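Local atomic coordinates of tudor domain-containing protein 1 (Mus musculus, PDB entry 4B9W), a protein that helps silence transposable elements in the male germline through the piRNA pathway, its Tudor domains binding Piwi proteins methylated on arginine. Residues G69-A74 with R84-E89; K159-V164 with E175-S180. One frame throughout, in Å; residues are numbered along the deposited sequence.

The two contacts belong to two different sheets of the third extended Tudor domain of this protein. Contact 1 (69-74 with 84-89) pairs the first two strands, 71-76 and 81-90, of the five-stranded antiparallel Tudor barrel, whereas contact 2 (159-164 with 175-180) joins strands 160-168 and 171-178 of the mixed sheet in the other lobe, which also takes in strands 18-26 and 31-36 from ahead of the barrel. Each is a beta hairpin, and the first closes before the second opens. Their centres lie 30 Å apart on opposite sides of the chain's centre, and their nearest atoms about 18 Å apart, as expected of an extended Tudor domain built from two lobes.

Contact 1 (G69-A74 with R84-E89); sequences GRPCCA and RALVKE
The carbonyl oxygen of Ala85 takes the backbone NH of Cys72 at 2.8 Å (N to O) and is also approached by Pro71 CA at 3.3 Å, a CA-H...O contact. The hairpin of strands 71-76 and 81-90 is part of the Tudor barrel, a small SH3-like fold; its two short strand segments, 71-74 and 84-89, run at 119° to each other, consistent with the strong coiling of such small barrels. In the hydrogen-bonded pair Cys72 and Ala85, the return bond runs from Ala85 N to Cys72 O. Farther along, Val87 is held at both backbone polar atoms: its NH reaches Arg70 O, and Val87 O receives Gly69 N at 2.8 Å, so the pairing continues into the loop before strand 71-76.

One face carries Cys72, Ala74 and Ala85. The SG of Cys72 sits between its own N and carbonyl carbon (chi1 53°), a rotation that carries the sulfur to 4.1 Å from Ala85 CB and close to Val87 CG2. Ala74 CB and Ala85 CB meet at 3.8 Å, and Phe64, Leu114, Val98 and Phe100 add apolar cover to this face. On the other face, the Arg84 guanidinium is held by a salt bridge with Asp102 and by the carbonyl oxygens of Phe121 and Leu124, while Cys73 packs on helix 41-57. Beyond the pairing, Glu89 forms a salt bridge with a basic side chain of the bound peptide. The CD2 methyl of Leu86 sits over the face of the Pro71 ring, 3.7 Å from Pro71 N and 4.0 Å from Pro71 CG, and 3.2 Å from Gly69 O.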
loop_
_atom_site.group_PDB
_atom_site.type_symbol
_atom_site.label_atom_id
_atom_site.label_comp_id
_atom_site.label_asym_id
_atom_site.label_seq_id
_atom_site.Cartn_x
_atom_site.Cartn_y
_atom_site.Cartn_z
ATOM N N GLY A 69 9.455 -8.316 -4.336
ATOM C CA GLY A 69 10.572 -7.406 -4.391
ATOM C C GLY A 69 11.577 -7.719 -5.496
ATOM O O GLY A 69 12.609 -7.076 -5.540
ATOM N N ARG A 70 11.302 -8.680 -6.387
ATOM C CA ARG A 70 12.232 -8.997 -7.511
ATOM C C ARG A 70 12.084 -8.029 -8.706
ATOM O O ARG A 70 10.975 -7.700 -9.129
ATOM C CB ARG A 70 12.033 -10.440 -8.031
ATOM C CG ARG A 70 13.087 -10.885 -9.046
ATOM C CD ARG A 70 12.898 -12.311 -9.566
ATOM N NE ARG A 70 12.841 -13.321 -8.503
ATOM C CZ ARG A 70 13.891 -13.880 -7.896
ATOM N NH1 ARG A 70 15.143 -13.556 -8.234
ATOM N NH2 ARG A 70 13.691 -14.785 -6.936
ATOM N N PRO A 71 13.214 -7.613 -9.298
ATOM C CA PRO A 71 13.081 -6.748 -10.451
ATOM C C PRO A 71 12.673 -7.521 -11.700
ATOM O O PRO A 71 12.958 -8.709 -11.821
ATOM C CB PRO A 71 14.479 -6.134 -10.603
ATOM C CG PRO A 71 15.250 -6.564 -9.401
ATOM C CD PRO A 71 14.628 -7.832 -8.950
ATOM N N CYS A 72 11.969 -6.840 -12.588
ATOM C CA CYS A 72 11.561 -7.392 -13.874
ATOM C C CYS A 72 11.273 -6.253 -14.845
ATOM O O CYS A 72 11.476 -5.069 -14.510
ATOM C CB CYS A 72 10.323 -8.269 -13.710
ATOM S SG CYS A 72 8.937 -7.460 -12.865
ATOM N N CYS A 73 10.874 -6.641 -16.058
ATOM C CA CYS A 73 10.298 -5.783 -17.071
ATOM C C CYS A 73 8.831 -6.120 -17.071
ATOM O O CYS A 73 8.470 -7.301 -17.107
ATOM C CB CYS A 73 10.855 -6.108 -18.465
ATOM S SG CYS A 73 12.629 -5.817 -18.689
ATOM N N ALA A 74 7.975 -5.098 -17.044
ATOM C CA ALA A 74 6.528 -5.298 -17.012
ATOM C C ALA A 74 5.880 -4.448 -18.096
ATOM O O ALA A 74 6.274 -3.316 -18.305
ATOM C CB ALA A 74 5.965 -4.928 -15.636
ATOM N N ARG A 84 10.703 -0.897 -16.472
ATOM C CA ARG A 84 11.296 -1.525 -15.304
ATOM C C ARG A 84 10.281 -1.572 -14.175
ATOM O O ARG A 84 9.470 -0.658 -14.021
ATOM C CB ARG A 84 12.537 -0.771 -14.865
ATOM C CG ARG A 84 13.625 -0.722 -15.939
ATOM C CD ARG A 84 14.955 -0.329 -15.363
ATOM N NE ARG A 84 15.006 1.072 -14.931
ATOM C CZ ARG A 84 16.066 1.630 -14.358
ATOM N NH1 ARG A 84 17.160 0.914 -14.135
ATOM N NH2 ARG A 84 16.032 2.907 -13.980
ATOM N N ALA A 85 10.318 -2.653 -13.408
ATOM C CA ALA A 85 9.363 -2.851 -12.340
ATOM C C ALA A 85 9.927 -3.773 -11.249
ATOM O O ALA A 85 10.910 -4.484 -11.463
ATOM C CB ALA A 85 8.087 -3.424 -12.920
ATOM N N LEU A 86 9.311 -3.692 -10.059
ATOM C CA LEU A 86 9.508 -4.612 -8.962
ATOM C C LEU A 86 8.180 -5.301 -8.650
ATOM O O LEU A 86 7.111 -4.661 -8.626
ATOM C CB LEU A 86 9.997 -3.874 -7.695
ATOM C CG LEU A 86 11.432 -3.369 -7.600
ATOM C CD1 LEU A 86 11.564 -2.403 -6.410
ATOM C CD2 LEU A 86 12.445 -4.515 -7.488
ATOM N N VAL A 87 8.249 -6.606 -8.389
ATOM C CA VAL A 87 7.086 -7.358 -7.945
ATOM C C VAL A 87 6.649 -6.852 -6.555
ATOM O O VAL A 87 7.414 -6.894 -5.582
ATOM C CB VAL A 87 7.385 -8.871 -7.940
ATOM C CG1 VAL A 87 6.234 -9.670 -7.338
ATOM C CG2 VAL A 87 7.691 -9.343 -9.356
ATOM N N LYS A 88 5.418 -6.365 -6.470
ATOM C CA LYS A 88 4.887 -5.845 -5.225
ATOM C C LYS A 88 3.939 -6.860 -4.575
ATOM O O LYS A 88 4.024 -7.104 -3.370
ATOM C CB LYS A 88 4.194 -4.503 -5.465
ATOM C CG LYS A 88 3.833 -3.780 -4.174
ATOM C CD LYS A 88 4.046 -2.284 -4.289
ATOM C CE LYS A 88 4.658 -1.681 -3.031
ATOM N NZ LYS A 88 3.622 -1.008 -2.208
ATOM N N GLU A 89 3.069 -7.470 -5.377
ATOM C CA GLU A 89 2.126 -8.466 -4.868
ATOM C C GLU A 89 1.917 -9.639 -5.819
ATOM O O GLU A 89 1.978 -9.467 -7.031
ATOM C CB GLU A 89 0.768 -7.814 -4.609
ATOM C CG GLU A 89 0.844 -6.462 -3.917
ATOM C CD GLU A 89 -0.488 -6.009 -3.392
ATOM O OE1 GLU A 89 -1.482 -6.730 -3.568
ATOM O OE2 GLU A 89 -0.539 -4.943 -2.776
#

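Contact 2 (K159-V164 with E175-S180); sequences KLQARV and ELTDLS
With CG swung opposite the backbone N in both residues (chi1 -169° in Arg163, -176° in Glu175), and the arginine chain then bent at chi3, the two side chains of this hydrogen-bonded pair cross over one face of the hairpin. Glu175 OE1 comes to the guanidinium edge near its plane, 3.6 Å from Arg163 NE, a long salt bridge in which the guanidinium and carboxylate planes stand 85° apart. The stronger partner of the guanidinium is Asp16, which meets NH1 in a salt bridge.

The hairpin of strands 160-168 and 171-178 rests on four backbone bonds, two in each of the pairs Gln161-Thr177 and Arg163-Glu175. On the opposite face, Leu176 CD2 packs on Ala162 CB at 3.8 Å, with Val21, Phe151 and Ile187 also touching Leu176. Near the hairpin's open end, Leu179 CD1 lies 3.6 Å from Gln161 CB, and a water links Lys159 O to Leu179 N. Asp178 OD1 accepts Ser180 N, making an Asx turn, and Ser180 OG as well. The Ala162-Leu176 face is thus apolar and the other mixed, with a charged cluster at one end where Arg163 is probably met mainly by Asp16, Glu175 adding a weaker pull.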
loop_
_atom_site.group_PDB
_atom_site.type_symbol
_atom_site.label_atom_id
_atom_site.label_comp_id
_atom_site.label_asym_id
_atom_site.label_seq_id
_atom_site.Cartn_x
_atom_site.Cartn_y
_atom_site.Cartn_z
ATOM N N LYS A 159 7.461 22.408 -14.681
ATOM C CA LYS A 159 8.696 22.022 -14.030
ATOM C C LYS A 159 8.834 22.938 -12.814
ATOM O O LYS A 159 8.670 24.160 -12.930
ATOM C CB LYS A 159 9.881 22.159 -14.991
ATOM C CG LYS A 159 11.244 21.991 -14.331
ATOM C CD LYS A 159 12.369 21.888 -15.368
ATOM C CE LYS A 159 12.623 23.166 -16.162
ATOM N NZ LYS A 159 13.522 22.870 -17.341
ATOM N N LEU A 160 9.102 22.344 -11.651
ATOM C CA LEU A 160 9.244 23.085 -10.389
ATOM C C LEU A 160 10.634 22.902 -9.801
ATOM O O LEU A 160 11.308 21.919 -10.110
ATOM C CB LEU A 160 8.177 22.627 -9.360
ATOM C CG LEU A 160 6.708 22.643 -9.810
ATOM C CD1 LEU A 160 6.197 21.257 -10.163
ATOM C CD2 LEU A 160 5.803 23.227 -8.739
ATOM N N GLN A 161 11.061 23.848 -8.969
ATOM C CA GLN A 161 12.246 23.679 -8.123
ATOM C C GLN A 161 11.926 22.862 -6.863
ATOM O O GLN A 161 11.031 23.208 -6.085
ATOM C CB GLN A 161 12.808 25.053 -7.707
ATOM C CG GLN A 161 13.948 24.993 -6.706
ATOM C CD GLN A 161 14.501 26.367 -6.378
ATOM O OE1 GLN A 161 13.963 27.071 -5.529
ATOM N NE2 GLN A 161 15.571 26.756 -7.059
ATOM N N ALA A 162 12.673 21.794 -6.642
ATOM C CA ALA A 162 12.524 21.007 -5.418
ATOM C C ALA A 162 13.760 21.210 -4.573
ATOM O O ALA A 162 14.885 21.135 -5.070
ATOM C CB ALA A 162 12.326 19.526 -5.725
ATOM N N ARG A 163 13.537 21.483 -3.299
ATOM C CA ARG A 163 14.594 21.485 -2.324
ATOM C C ARG A 163 14.398 20.264 -1.421
ATOM O O ARG A 163 13.352 20.077 -0.813
ATOM C CB ARG A 163 14.594 22.769 -1.515
ATOM C CG ARG A 163 15.843 22.910 -0.683
ATOM C CD ARG A 163 16.008 24.324 -0.159
ATOM N NE ARG A 163 15.076 24.604 0.908
ATOM C CZ ARG A 163 15.188 24.148 2.157
ATOM N NH1 ARG A 163 16.198 23.351 2.508
ATOM N NH2 ARG A 163 14.274 24.475 3.073
ATOM N N VAL A 164 15.407 19.416 -1.386
ATOM C CA VAL A 164 15.352 18.151 -0.670
ATOM C C VAL A 164 15.611 18.469 0.820
ATOM O O VAL A 164 16.731 18.640 1.211
ATOM C CB VAL A 164 16.389 17.155 -1.290
ATOM C CG1 VAL A 164 16.373 15.803 -0.597
ATOM C CG2 VAL A 164 16.146 16.966 -2.788
ATOM N N GLU A 175 10.355 20.746 -0.382
ATOM C CA GLU A 175 9.678 22.012 -0.568
ATOM C C GLU A 175 9.695 22.263 -2.075
ATOM O O GLU A 175 10.759 22.152 -2.717
ATOM C CB GLU A 175 10.445 23.096 0.198
ATOM C CG GLU A 175 9.832 24.480 0.188
ATOM C CD GLU A 175 10.877 25.572 0.438
ATOM O OE1 GLU A 175 11.855 25.717 -0.363
ATOM O OE2 GLU A 175 10.711 26.301 1.437
ATOM N N LEU A 176 8.521 22.548 -2.639
ATOM C CA LEU A 176 8.325 22.728 -4.090
ATOM C C LEU A 176 7.999 24.186 -4.391
ATOM O O LEU A 176 7.101 24.778 -3.768
ATOM C CB LEU A 176 7.163 21.875 -4.603
ATOM C CG LEU A 176 7.331 20.370 -4.827
ATOM C CD1 LEU A 176 6.125 19.832 -5.590
ATOM C CD2 LEU A 176 8.610 20.040 -5.585
ATOM N N THR A 177 8.725 24.763 -5.333
ATOM C CA THR A 177 8.460 26.121 -5.727
ATOM C C THR A 177 8.331 26.202 -7.233
ATOM O O THR A 177 9.145 25.659 -7.984
ATOM C CB THR A 177 9.567 27.089 -5.225
ATOM O OG1 THR A 177 9.844 26.829 -3.847
ATOM C CG2 THR A 177 9.144 28.530 -5.395
ATOM N N ASP A 178 7.292 26.900 -7.648
ATOM C CA ASP A 178 7.042 27.233 -9.039
ATOM C C ASP A 178 7.779 28.546 -9.407
ATOM O O ASP A 178 7.476 29.604 -8.888
ATOM C CB ASP A 178 5.529 27.349 -9.206
ATOM C CG ASP A 178 5.098 27.775 -10.594
ATOM O OD1 ASP A 178 5.944 27.963 -11.492
ATOM O OD2 ASP A 178 3.873 27.932 -10.775
ATOM N N LEU A 179 8.740 28.449 -10.318
ATOM C CA LEU A 179 9.540 29.589 -10.752
ATOM C C LEU A 179 9.280 29.941 -12.218
ATOM O O LEU A 179 10.127 30.523 -12.884
ATOM C CB LEU A 179 11.029 29.287 -10.531
ATOM C CG LEU A 179 11.414 29.059 -9.065
ATOM C CD1 LEU A 179 12.808 28.479 -8.909
ATOM C CD2 LEU A 179 11.285 30.366 -8.305
ATOM N N SER A 180 8.094 29.604 -12.712
ATOM C CA SER A 180 7.752 29.790 -14.115
ATOM C C SER A 180 7.445 31.261 -14.402
ATOM O O SER A 180 7.416 31.673 -15.554
ATOM C CB SER A 180 6.563 28.896 -14.505
ATOM O OG SER A 180 5.407 29.190 -13.731
HETATM O O HOH W 1 9.810 26.310 -11.575
#